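Local coordinates for protein chitooligosaccharide oxidase (Gibberella zeae, PDB 6Y0R) that oxidises the C1 hydroxyl of chitooligosaccharides to the lactone, using a bicovalently bound FAD and reducing molecular oxygen to hydrogen peroxide, at residues Ala71-Ala76 against Val218-Glu223; Val187-Gly192 against Ser203-Gly208. All coordinates share one frame; numbering follows the deposited sequence.

Contact 1 of 2, residues Ala71-Ala76 against Val218-Glu223; sequences AQVSAA and VVVELE. With FAD (flavin-adenine dinucleotide), chain B.
Val73 meets Val218 and Val220 with its methyl branches. Its CG1 does most of the touching. It lies 3.8 Å from Val218 CG1 and also 3.8 Å from Val220 CG1. CG1 of Val73 stands anti to its backbone N (chi1 179°), which carries this methyl out from the helix to the strand. The other methyl, CG2, lies 3.9 Å from Val220 CG1, so both branches of Val73 rest against that one methyl. The two strand valines receive Val73 differently. Val73 and Val218 meet at a slant, whereas Val73 and Val220 lie alongside and point in opposing directions. The contact is small, purely apolar and buried.

Val219, between the two, points its CB away from the helix, and its backbone reads the adenine of FAD. Val219 N donates to FAD N1A at 3.0 Å, and FAD N6A donates to Val219 O at 2.9 Å. Both bonds are fairly straight, at 160° and 167°. The pair holds the adenine at N1A and N6A. The strand thus packs on the helix with one face and holds the cofactor at Val219.

Val220 and Glu221 form a classic beta bulge opposite Thr186. Strand 218-228 pairs here with strand 182-188, whose Val188 also touches Val73. Helix 70-83 covers this part of the sheet, with Val70 on Val220 and Val77 on Val218.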
# COMPACT_ATOMS: atom_id res chain seq x y z
N ALA A 71 -26.05 2.98 -5.03
CA ALA A 71 -27.02 4.11 -5.09
C ALA A 71 -26.78 5.08 -3.94
O ALA A 71 -26.87 6.31 -4.18
CB ALA A 71 -28.46 3.59 -5.08
N GLN A 72 -26.47 4.60 -2.73
CA GLN A 72 -26.18 5.47 -1.56
C GLN A 72 -24.83 6.20 -1.74
O GLN A 72 -24.72 7.34 -1.27
CB GLN A 72 -26.21 4.66 -0.28
CG GLN A 72 -27.64 4.29 0.13
CD GLN A 72 -27.66 3.25 1.21
OE1 GLN A 72 -26.62 2.81 1.69
NE2 GLN A 72 -28.86 2.86 1.63
N VAL A 73 -23.85 5.55 -2.36
CA VAL A 73 -22.54 6.22 -2.69
C VAL A 73 -22.83 7.37 -3.68
O VAL A 73 -22.34 8.51 -3.41
CB VAL A 73 -21.48 5.24 -3.23
CG1 VAL A 73 -20.17 5.96 -3.56
CG2 VAL A 73 -21.19 4.11 -2.26
N SER A 74 -23.59 7.11 -4.75
CA SER A 74 -23.96 8.15 -5.74
C SER A 74 -24.61 9.32 -5.02
O SER A 74 -24.20 10.46 -5.26
CB SER A 74 -24.86 7.66 -6.84
OG SER A 74 -24.14 6.89 -7.75
N ALA A 75 -25.64 9.07 -4.19
CA ALA A 75 -26.37 10.15 -3.47
C ALA A 75 -25.40 10.92 -2.57
O ALA A 75 -25.47 12.16 -2.49
CB ALA A 75 -27.53 9.58 -2.69
N ALA A 76 -24.49 10.22 -1.90
CA ALA A 76 -23.56 10.87 -0.97
C ALA A 76 -22.63 11.80 -1.76
O ALA A 76 -22.43 12.94 -1.31
CB ALA A 76 -22.79 9.86 -0.16
N VAL A 218 -15.33 7.80 -6.23
CA VAL A 218 -15.36 6.65 -5.28
C VAL A 218 -15.37 5.37 -6.10
O VAL A 218 -16.33 5.10 -6.84
CB VAL A 218 -16.54 6.71 -4.31
CG1 VAL A 218 -16.43 5.54 -3.33
CG2 VAL A 218 -16.67 8.02 -3.55
N VAL A 219 -14.34 4.55 -5.96
CA VAL A 219 -14.33 3.21 -6.59
C VAL A 219 -15.30 2.38 -5.76
O VAL A 219 -15.23 2.44 -4.53
CB VAL A 219 -12.92 2.62 -6.68
CG1 VAL A 219 -12.95 1.19 -7.22
CG2 VAL A 219 -12.04 3.51 -7.56
N VAL A 220 -16.27 1.71 -6.39
CA VAL A 220 -17.28 0.92 -5.60
C VAL A 220 -17.20 -0.57 -5.98
O VAL A 220 -17.81 -1.35 -5.25
CB VAL A 220 -18.71 1.44 -5.82
CG1 VAL A 220 -18.89 2.79 -5.18
CG2 VAL A 220 -19.06 1.49 -7.29
N GLU A 221 -16.48 -0.92 -7.03
CA GLU A 221 -16.19 -2.32 -7.43
C GLU A 221 -14.87 -2.37 -8.20
O GLU A 221 -14.59 -1.53 -9.08
CB GLU A 221 -17.32 -2.90 -8.30
CG GLU A 221 -17.25 -4.41 -8.43
CD GLU A 221 -18.30 -5.00 -9.37
OE1 GLU A 221 -19.36 -5.42 -8.86
OE2 GLU A 221 -18.05 -5.05 -10.61
N LEU A 222 -14.11 -3.41 -7.92
CA LEU A 222 -12.87 -3.73 -8.64
C LEU A 222 -13.03 -5.13 -9.19
O LEU A 222 -13.49 -6.00 -8.43
CB LEU A 222 -11.69 -3.68 -7.67
CG LEU A 222 -11.40 -2.28 -7.13
CD1 LEU A 222 -10.49 -2.33 -5.93
CD2 LEU A 222 -10.79 -1.46 -8.25
N GLU A 223 -12.63 -5.32 -10.43
CA GLU A 223 -12.65 -6.66 -11.05
C GLU A 223 -11.21 -7.07 -11.31
O GLU A 223 -10.44 -6.28 -11.84
CB GLU A 223 -13.47 -6.67 -12.33
CG GLU A 223 -13.60 -8.07 -12.92
CD GLU A 223 -14.68 -8.24 -13.98
OE1 GLU A 223 -15.03 -7.21 -14.65
OE2 GLU A 223 -15.16 -9.40 -14.12
PA FAD B . -7.72 4.08 3.49
O1A FAD B . -7.12 4.94 4.53
O2A FAD B . -9.14 3.69 3.57
O5B FAD B . -7.48 4.71 2.05
C5B FAD B . -6.17 4.94 1.52
C4B FAD B . -6.26 5.95 0.40
O4B FAD B . -7.05 5.40 -0.69
C3B FAD B . -6.94 7.30 0.71
O3B FAD B . -6.44 8.33 -0.16
C2B FAD B . -8.39 7.01 0.37
O2B FAD B . -9.20 8.18 0.14
C1B FAD B . -8.24 6.16 -0.86
N9A FAD B . -9.34 5.25 -1.12
C8A FAD B . -9.67 4.16 -0.35
N7A FAD B . -10.72 3.51 -0.83
C5A FAD B . -11.09 4.23 -1.96
C6A FAD B . -12.13 4.06 -2.89
N6A FAD B . -12.98 3.03 -2.82
N1A FAD B . -12.26 4.97 -3.90
C2A FAD B . -11.39 6.00 -3.91
N3A FAD B . -10.36 6.24 -3.10
C4A FAD B . -10.26 5.32 -2.13
N1 FAD B . 1.05 -1.93 1.74
C2 FAD B . 1.61 -2.80 0.88
O2 FAD B . 1.75 -2.49 -0.36
N3 FAD B . 1.98 -4.04 1.31
C4 FAD B . 1.84 -4.46 2.62
O4 FAD B . 2.19 -5.61 2.96
C4X FAD B . 1.24 -3.57 3.55
N5 FAD B . 1.03 -3.97 4.81
C5X FAD B . 0.33 -3.13 5.64
C6 FAD B . 0.02 -3.56 6.96
C7 FAD B . -0.66 -2.74 7.83
C7M FAD B . -0.96 -3.19 9.25
C8 FAD B . -1.13 -1.43 7.38
C8M FAD B . -1.99 -0.52 8.23
C9 FAD B . -0.78 -1.01 6.08
C9A FAD B . -0.05 -1.84 5.21
N10 FAD B . 0.25 -1.42 3.90
C10 FAD B . 0.88 -2.29 3.01
C1' FAD B . -0.10 -0.07 3.42
C2' FAD B . -1.46 -0.07 2.71
O2' FAD B . -1.34 -0.63 1.40
C3' FAD B . -1.93 1.35 2.63
O3' FAD B . -2.05 1.81 4.00
C4' FAD B . -3.27 1.42 1.89
O4' FAD B . -3.45 2.70 1.25
C5' FAD B . -4.39 1.16 2.86
O5' FAD B . -5.65 1.02 2.17
P FAD B . -6.97 1.21 3.02
O1P FAD B . -8.13 1.01 2.12
O2P FAD B . -6.93 0.43 4.28
O3P FAD B . -6.80 2.75 3.49

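Contact 2 of 2, residues Val187-Gly192 against Ser203-Gly208; sequences VVLPTG and SDLFWG
Leu205 of the helix reaches Val187 of the strand and Leu189 just beyond it with a single methyl, CD2. The segment that carries it, 203-208, is the start of helix 203-212. Ser203 opens its first turn, and Ser203 O accepts a hydrogen bond from Trp207 N. Asp204 follows. Its OD1 takes the N-H of Leu205 at 2.9 Å. That bond is bent, at 131°, and comes from above the carboxylate plane. OD1 also bonds Tyr476 OH, and OD2 forms a salt bridge with Lys475. The carboxylate is therefore held by the helix start and by helix 466-476 together.

Leu205 comes next and makes both contacts to 187-192. A chi1 of 179° swings CG of Leu205 opposite the backbone N, out toward the strand. CD2 lies 4.1 Å from Val187 CG2, the two side chains meeting tip to tip. CD2 is also 4.1 Å from Leu189 CD2, with Leu189 coming in obliquely from just past the strand end.

This is a helix packed on an antiparallel sheet within the PCMH-type FAD-binding domain. A type I turn from Leu189 to Gly192 follows strand 182-188 and leads into its antiparallel neighbour, strand 194-197. The turn is closed by Gly192 N to Leu189 O at 2.8 Å. Val195 of strand 194-197 touches both leucines. Gly192 has a positive phi (98°), a backbone shape that favours glycine.

Phe206 touches Cys197. Trp207 packs on Leu469, makes a cation-pi contact with Lys468, and donates from NE1 to Ser392 O. Gly208 N bonds Asp204 O at 3.0 Å and continues the helix.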
# COMPACT_ATOMS: atom_id res chain seq x y z
N VAL A 187 -16.79 3.13 -10.91
CA VAL A 187 -16.44 4.38 -10.20
C VAL A 187 -17.66 5.28 -10.15
O VAL A 187 -18.31 5.44 -11.22
CB VAL A 187 -15.26 5.09 -10.88
CG1 VAL A 187 -14.84 6.30 -10.06
CG2 VAL A 187 -14.10 4.16 -11.15
N VAL A 188 -17.94 5.81 -8.98
CA VAL A 188 -18.90 6.91 -8.78
C VAL A 188 -18.11 8.20 -9.04
O VAL A 188 -17.28 8.58 -8.18
CB VAL A 188 -19.58 6.90 -7.41
CG1 VAL A 188 -20.47 8.14 -7.24
CG2 VAL A 188 -20.38 5.60 -7.22
N LEU A 189 -18.34 8.82 -10.19
CA LEU A 189 -17.64 10.08 -10.53
C LEU A 189 -18.10 11.19 -9.60
O LEU A 189 -19.09 11.12 -8.88
CB LEU A 189 -17.83 10.45 -12.00
CG LEU A 189 -17.29 9.46 -13.02
CD1 LEU A 189 -17.52 10.01 -14.41
CD2 LEU A 189 -15.79 9.18 -12.83
N PRO A 190 -17.34 12.30 -9.55
CA PRO A 190 -17.73 13.40 -8.67
C PRO A 190 -19.10 14.08 -8.93
O PRO A 190 -19.56 14.79 -8.04
CB PRO A 190 -16.57 14.39 -8.87
CG PRO A 190 -15.42 13.49 -9.24
CD PRO A 190 -16.03 12.46 -10.17
N THR A 191 -19.72 13.79 -10.08
CA THR A 191 -21.10 14.17 -10.47
C THR A 191 -22.12 13.22 -9.84
O THR A 191 -23.34 13.55 -9.87
CB THR A 191 -21.27 14.05 -11.98
OG1 THR A 191 -20.96 12.74 -12.45
CG2 THR A 191 -20.43 15.05 -12.75
N GLY A 192 -21.68 12.04 -9.40
CA GLY A 192 -22.57 10.97 -8.88
C GLY A 192 -22.86 9.94 -9.93
O GLY A 192 -23.44 8.86 -9.58
N SER A 203 -10.56 4.17 -20.82
CA SER A 203 -9.25 3.58 -20.52
C SER A 203 -8.37 4.61 -19.80
O SER A 203 -7.41 4.19 -19.12
CB SER A 203 -8.59 3.01 -21.72
OG SER A 203 -8.22 4.04 -22.62
N ASP A 204 -8.65 5.92 -19.97
CA ASP A 204 -7.88 6.99 -19.27
C ASP A 204 -8.20 6.96 -17.76
O ASP A 204 -7.27 7.05 -16.93
CB ASP A 204 -8.14 8.36 -19.91
CG ASP A 204 -9.60 8.80 -20.00
OD1 ASP A 204 -10.52 7.99 -19.78
OD2 ASP A 204 -9.82 10.00 -20.32
N LEU A 205 -9.45 6.79 -17.39
CA LEU A 205 -9.88 6.65 -15.99
C LEU A 205 -9.26 5.36 -15.45
O LEU A 205 -8.76 5.36 -14.32
CB LEU A 205 -11.39 6.57 -15.87
CG LEU A 205 -11.97 6.41 -14.48
CD1 LEU A 205 -11.62 7.58 -13.55
CD2 LEU A 205 -13.47 6.28 -14.56
N PHE A 206 -9.30 4.28 -16.22
CA PHE A 206 -8.78 2.97 -15.75
C PHE A 206 -7.27 3.05 -15.51
O PHE A 206 -6.77 2.45 -14.53
CB PHE A 206 -9.12 1.86 -16.74
CG PHE A 206 -8.81 0.49 -16.22
CD1 PHE A 206 -9.48 0.01 -15.11
CD2 PHE A 206 -7.86 -0.29 -16.84
CE1 PHE A 206 -9.17 -1.25 -14.62
CE2 PHE A 206 -7.57 -1.57 -16.36
CZ PHE A 206 -8.26 -2.04 -15.27
N TRP A 207 -6.55 3.74 -16.39
CA TRP A 207 -5.12 4.07 -16.21
C TRP A 207 -4.95 4.80 -14.86
O TRP A 207 -4.00 4.43 -14.13
CB TRP A 207 -4.60 4.87 -17.39
CG TRP A 207 -3.16 5.20 -17.34
CD1 TRP A 207 -2.11 4.46 -17.75
CD2 TRP A 207 -2.61 6.43 -16.84
NE1 TRP A 207 -0.94 5.13 -17.55
CE2 TRP A 207 -1.22 6.34 -16.98
CE3 TRP A 207 -3.19 7.60 -16.32
CZ2 TRP A 207 -0.36 7.37 -16.58
CZ3 TRP A 207 -2.34 8.63 -15.95
CH2 TRP A 207 -0.96 8.49 -16.07
N GLY A 208 -5.68 5.91 -14.62
CA GLY A 208 -5.46 6.70 -13.41
C GLY A 208 -5.76 5.93 -12.16
O GLY A 208 -5.09 6.17 -11.13

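In the fold
From the N terminus, helix 70-83 is the first element to enter a contact. A long excursion follows before strand 218-228 returns to it, and contact 1 closes that loop of 141 residues. Contact 2 lies wholly within this loop. It closes a much shorter one of 10 residues, which includes strand 194-197. Strand 218-228 is the next element after helix 203-212. The two contacts join where strands 182-188 and 218-228 pair: Val218 O lies 2.8 Å from Val188 N. A second tie runs from Ser74 OG to Gly192 O. Together they place helices 70-83 and 203-212 against one antiparallel sheet.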